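PDB 4MR0: plasmin and fibronectin-binding protein A from Streptococcus pneumoniae, which acts as a surface adhesin and invasin of the pneumococcus, binding human fibronectin, plasmin, plasminogen and serum albumin. Local coordinates for residues K429-I440 with S462-N473. Sequence-based numbering, arbitrary orientation.
Sequences KQVVIAENIFNI and SDITVTKNVINN
N439 and N472 show how neighbouring coils of a solenoid set like upon like. Their side chains leave the same face of the sheet, and N472 ND2 donates to N439 OD1 at 3.0 Å, with that oxygen close to the plane of the N472 amide but the donor tilted 22° from the N439 carbonyl plane. N439 ND2 in turn donates to the D395 carboxylate of strand 387-396, so both ends of the N439 amide are held. At the bend N436 and N469 lie side by side and point the same way, their amides nearly coplanar (10°); N436 OD1 accepts from N392 N and N436 ND2 donates to I389 O of the preceding coil. N436 has CG anti to the carbonyl carbon (chi1 -62°), as does N469, which gives the two amides a common heading. On the buried face most pairs are apolar. V431 CB meets I464 CD1 at 3.9 Å, while F438 CD1 lies 3.8 Å from I471 CG1, and V470 O sits at the ring edge, in its plane; F438 also stacks on F394. Outside, E435 CG runs alongside K468 CB at 3.9 Å, and a water links E435 OE2 to T467 OG1. The backbones run almost exactly parallel, in register before and after the bend, with I433 N to T465 O (2.8 Å) and F438 N to V470 O (2.8 Å) among the rungs. Such in-register stacking, with an asparagine ladder at the turn, marks these segments as successive coils of the protein's right-handed parallel beta-helix, of pectate lyase-like fold, 462-473 lying in a PbH1 repeat.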
loop_
_atom_site.group_PDB
_atom_site.type_symbol
_atom_site.label_atom_id
_atom_site.label_comp_id
_atom_site.label_asym_id
_atom_site.label_seq_id
_atom_site.Cartn_x
_atom_site.Cartn_y
_atom_site.Cartn_z
ATOM N N LYS A 429 0.511 3.776 15.684
ATOM C CA LYS A 429 0.015 3.216 16.938
ATOM C C LYS A 429 -1.157 2.288 16.638
ATOM O O LYS A 429 -1.880 2.484 15.655
ATOM C CB LYS A 429 -0.454 4.318 17.894
ATOM C CG LYS A 429 0.653 5.229 18.393
ATOM C CD LYS A 429 0.088 6.355 19.250
ATOM C CE LYS A 429 1.150 7.414 19.507
ATOM N NZ LYS A 429 1.625 7.988 18.217
ATOM N N GLN A 430 -1.344 1.281 17.485
ATOM C CA GLN A 430 -2.439 0.338 17.308
ATOM C C GLN A 430 -2.343 -0.358 15.959
ATOM O O GLN A 430 -3.231 -0.236 15.116
ATOM C CB GLN A 430 -3.782 1.069 17.427
ATOM C CG GLN A 430 -4.013 1.697 18.798
ATOM C CD GLN A 430 -5.213 2.628 18.824
ATOM O OE1 GLN A 430 -5.063 3.849 18.926
ATOM N NE2 GLN A 430 -6.407 2.058 18.725
ATOM N N VAL A 431 -1.252 -1.083 15.757
ATOM C CA VAL A 431 -1.055 -1.815 14.522
ATOM C C VAL A 431 -1.095 -3.298 14.840
ATOM O O VAL A 431 -0.373 -3.779 15.720
ATOM C CB VAL A 431 0.309 -1.490 13.861
ATOM C CG1 VAL A 431 0.489 -2.345 12.615
ATOM C CG2 VAL A 431 0.386 -0.006 13.505
ATOM N N VAL A 432 -1.950 -4.020 14.122
ATOM C CA VAL A 432 -2.071 -5.455 14.312
ATOM C C VAL A 432 -1.692 -6.147 13.013
ATOM O O VAL A 432 -2.250 -5.859 11.951
ATOM C CB VAL A 432 -3.517 -5.851 14.715
ATOM C CG1 VAL A 432 -3.642 -7.375 14.819
ATOM C CG2 VAL A 432 -3.875 -5.209 16.045
ATOM N N ILE A 433 -0.714 -7.041 13.109
ATOM C CA ILE A 433 -0.226 -7.818 11.978
ATOM C C ILE A 433 -0.493 -9.255 12.402
ATOM O O ILE A 433 0.255 -9.828 13.194
ATOM C CB ILE A 433 1.285 -7.582 11.783
ATOM C CG1 ILE A 433 1.527 -6.094 11.508
ATOM C CG2 ILE A 433 1.807 -8.415 10.630
ATOM C CD1 ILE A 433 2.984 -5.682 11.594
ATOM N N ALA A 434 -1.560 -9.841 11.873
ATOM C CA ALA A 434 -1.934 -11.185 12.286
ATOM C C ALA A 434 -2.321 -12.163 11.197
ATOM O O ALA A 434 -2.862 -11.784 10.164
ATOM C CB ALA A 434 -3.075 -11.085 13.281
ATOM N N GLU A 435 -2.031 -13.433 11.453
ATOM C CA GLU A 435 -2.399 -14.514 10.553
ATOM C C GLU A 435 -2.031 -14.340 9.081
ATOM O O GLU A 435 -2.786 -14.748 8.197
ATOM C CB GLU A 435 -3.909 -14.757 10.682
ATOM C CG GLU A 435 -4.360 -15.090 12.107
ATOM C CD GLU A 435 -5.779 -14.623 12.408
ATOM O OE1 GLU A 435 -6.717 -15.020 11.678
ATOM O OE2 GLU A 435 -5.956 -13.856 13.383
ATOM N N ASN A 436 -0.878 -13.737 8.816
ATOM C CA ASN A 436 -0.420 -13.553 7.441
ATOM C C ASN A 436 0.575 -14.667 7.121
ATOM O O ASN A 436 1.235 -15.189 8.020
ATOM C CB ASN A 436 0.282 -12.199 7.282
ATOM C CG ASN A 436 -0.634 -11.029 7.567
ATOM O OD1 ASN A 436 -1.472 -10.670 6.744
ATOM N ND2 ASN A 436 -0.488 -10.436 8.745
ATOM N N ILE A 437 0.682 -15.029 5.848
ATOM C CA ILE A 437 1.625 -16.066 5.443
ATOM C C ILE A 437 2.691 -15.420 4.570
ATOM O O ILE A 437 2.371 -14.665 3.647
ATOM C CB ILE A 437 0.952 -17.187 4.616
ATOM C CG1 ILE A 437 -0.209 -17.802 5.397
ATOM C CG2 ILE A 437 1.982 -18.270 4.277
ATOM C CD1 ILE A 437 -1.464 -16.955 5.397
ATOM N N PHE A 438 3.955 -15.702 4.871
ATOM C CA PHE A 438 5.059 -15.161 4.084
ATOM C C PHE A 438 5.873 -16.313 3.497
ATOM O O PHE A 438 6.262 -17.235 4.220
ATOM C CB PHE A 438 5.994 -14.297 4.944
ATOM C CG PHE A 438 5.316 -13.149 5.647
ATOM C CD1 PHE A 438 4.525 -13.369 6.773
ATOM C CD2 PHE A 438 5.490 -11.844 5.197
ATOM C CE1 PHE A 438 3.926 -12.305 7.449
ATOM C CE2 PHE A 438 4.897 -10.772 5.866
ATOM C CZ PHE A 438 4.112 -11.002 6.992
ATOM N N ASN A 439 6.114 -16.265 2.188
ATOM C CA ASN A 439 6.919 -17.276 1.506
ATOM C C ASN A 439 8.070 -16.497 0.895
ATOM O O ASN A 439 7.913 -15.852 -0.139
ATOM C CB ASN A 439 6.100 -17.981 0.423
ATOM C CG ASN A 439 4.908 -18.720 0.994
ATOM O OD1 ASN A 439 5.060 -19.575 1.868
ATOM N ND2 ASN A 439 3.714 -18.389 0.511
ATOM N N ILE A 440 9.219 -16.548 1.557
ATOM C CA ILE A 440 10.391 -15.799 1.123
ATOM C C ILE A 440 11.545 -16.655 0.612
ATOM O O ILE A 440 11.960 -17.619 1.260
ATOM C CB ILE A 440 10.896 -14.917 2.281
ATOM C CG1 ILE A 440 9.768 -13.979 2.732
ATOM C CG2 ILE A 440 12.125 -14.132 1.851
ATOM C CD1 ILE A 440 10.051 -13.223 4.020
ATOM N N SER A 462 3.571 2.681 19.443
ATOM C CA SER A 462 3.058 1.833 20.514
ATOM C C SER A 462 1.843 1.013 20.116
ATOM O O SER A 462 1.241 1.240 19.066
ATOM C CB SER A 462 2.708 2.700 21.724
ATOM O OG SER A 462 1.804 3.718 21.341
ATOM N N ASP A 463 1.485 0.060 20.976
ATOM C CA ASP A 463 0.345 -0.821 20.748
ATOM C C ASP A 463 0.545 -1.554 19.429
ATOM O O ASP A 463 -0.213 -1.383 18.479
ATOM C CB ASP A 463 -0.950 -0.007 20.735
ATOM C CG ASP A 463 -1.229 0.649 22.076
ATOM O OD1 ASP A 463 -1.505 -0.083 23.051
ATOM O OD2 ASP A 463 -1.161 1.893 22.159
ATOM N N ILE A 464 1.589 -2.373 19.398
ATOM C CA ILE A 464 1.957 -3.143 18.222
ATOM C C ILE A 464 1.729 -4.616 18.540
ATOM O O ILE A 464 2.216 -5.109 19.557
ATOM C CB ILE A 464 3.456 -2.954 17.885
ATOM C CG1 ILE A 464 3.778 -1.464 17.708
ATOM C CG2 ILE A 464 3.807 -3.753 16.643
ATOM C CD1 ILE A 464 2.946 -0.761 16.639
ATOM N N THR A 465 1.008 -5.313 17.667
ATOM C CA THR A 465 0.724 -6.732 17.867
ATOM C C THR A 465 1.079 -7.546 16.630
ATOM O O THR A 465 0.592 -7.267 15.529
ATOM C CB THR A 465 -0.775 -6.968 18.187
ATOM O OG1 THR A 465 -1.112 -6.320 19.418
ATOM C CG2 THR A 465 -1.079 -8.462 18.306
ATOM N N VAL A 466 1.932 -8.549 16.817
ATOM C CA VAL A 466 2.344 -9.434 15.733
ATOM C C VAL A 466 2.015 -10.844 16.217
ATOM O O VAL A 466 2.757 -11.428 17.022
ATOM C CB VAL A 466 3.856 -9.322 15.453
ATOM C CG1 VAL A 466 4.228 -10.223 14.287
ATOM C CG2 VAL A 466 4.230 -7.866 15.145
ATOM N N THR A 467 0.909 -11.390 15.720
ATOM C CA THR A 467 0.462 -12.706 16.167
ATOM C C THR A 467 0.046 -13.695 15.091
ATOM O O THR A 467 -0.483 -13.317 14.047
ATOM C CB THR A 467 -0.747 -12.568 17.109
ATOM O OG1 THR A 467 -1.785 -11.847 16.425
ATOM C CG2 THR A 467 -0.367 -11.826 18.376
ATOM N N LYS A 468 0.267 -14.974 15.388
ATOM C CA LYS A 468 -0.115 -16.070 14.512
ATOM C C LYS A 468 0.263 -15.961 13.044
ATOM O O LYS A 468 -0.435 -16.484 12.181
ATOM C CB LYS A 468 -1.622 -16.321 14.641
ATOM C CG LYS A 468 -2.016 -16.866 16.016
ATOM C CD LYS A 468 -3.486 -17.252 16.101
ATOM C CE LYS A 468 -3.777 -17.943 17.441
ATOM N NZ LYS A 468 -5.219 -18.296 17.626
ATOM N N ASN A 469 1.366 -15.284 12.757
ATOM C CA ASN A 469 1.826 -15.178 11.385
ATOM C C ASN A 469 2.689 -16.401 11.093
ATOM O O ASN A 469 3.310 -16.967 12.001
ATOM C CB ASN A 469 2.659 -13.915 11.187
ATOM C CG ASN A 469 1.868 -12.657 11.432
ATOM O OD1 ASN A 469 1.886 -12.099 12.528
ATOM N ND2 ASN A 469 1.158 -12.207 10.414
ATOM N N VAL A 470 2.728 -16.800 9.828
ATOM C CA VAL A 470 3.532 -17.940 9.416
ATOM C C VAL A 470 4.564 -17.481 8.398
ATOM O O VAL A 470 4.219 -17.027 7.305
ATOM C CB VAL A 470 2.665 -19.046 8.780
ATOM C CG1 VAL A 470 3.557 -20.162 8.242
ATOM C CG2 VAL A 470 1.690 -19.595 9.806
ATOM N N ILE A 471 5.833 -17.597 8.767
ATOM C CA ILE A 471 6.914 -17.193 7.893
ATOM C C ILE A 471 7.690 -18.402 7.375
ATOM O O ILE A 471 8.288 -19.147 8.149
ATOM C CB ILE A 471 7.883 -16.252 8.635
ATOM C CG1 ILE A 471 7.132 -14.994 9.085
ATOM C CG2 ILE A 471 9.068 -15.891 7.732
ATOM C CD1 ILE A 471 7.987 -13.994 9.853
ATOM N N ASN A 472 7.659 -18.595 6.062
ATOM C CA ASN A 472 8.384 -19.691 5.430
ATOM C C ASN A 472 9.564 -19.089 4.672
ATOM O O ASN A 472 9.437 -18.697 3.510
ATOM C CB ASN A 472 7.474 -20.450 4.460
ATOM C CG ASN A 472 6.272 -21.058 5.147
ATOM O OD1 ASN A 472 6.413 -21.797 6.121
ATOM N ND2 ASN A 472 5.080 -20.753 4.642
ATOM N N ASN A 473 10.705 -19.000 5.341
ATOM C CA ASN A 473 11.894 -18.435 4.728
ATOM C C ASN A 473 12.898 -19.511 4.310
ATOM O O ASN A 473 13.584 -20.091 5.155
ATOM C CB ASN A 473 12.573 -17.453 5.694
ATOM C CG ASN A 473 13.638 -16.605 5.011
ATOM O OD1 ASN A 473 14.102 -16.936 3.917
ATOM N ND2 ASN A 473 14.033 -15.511 5.656
HETATM O O HOH W 1 -3.943 -13.556 15.543
#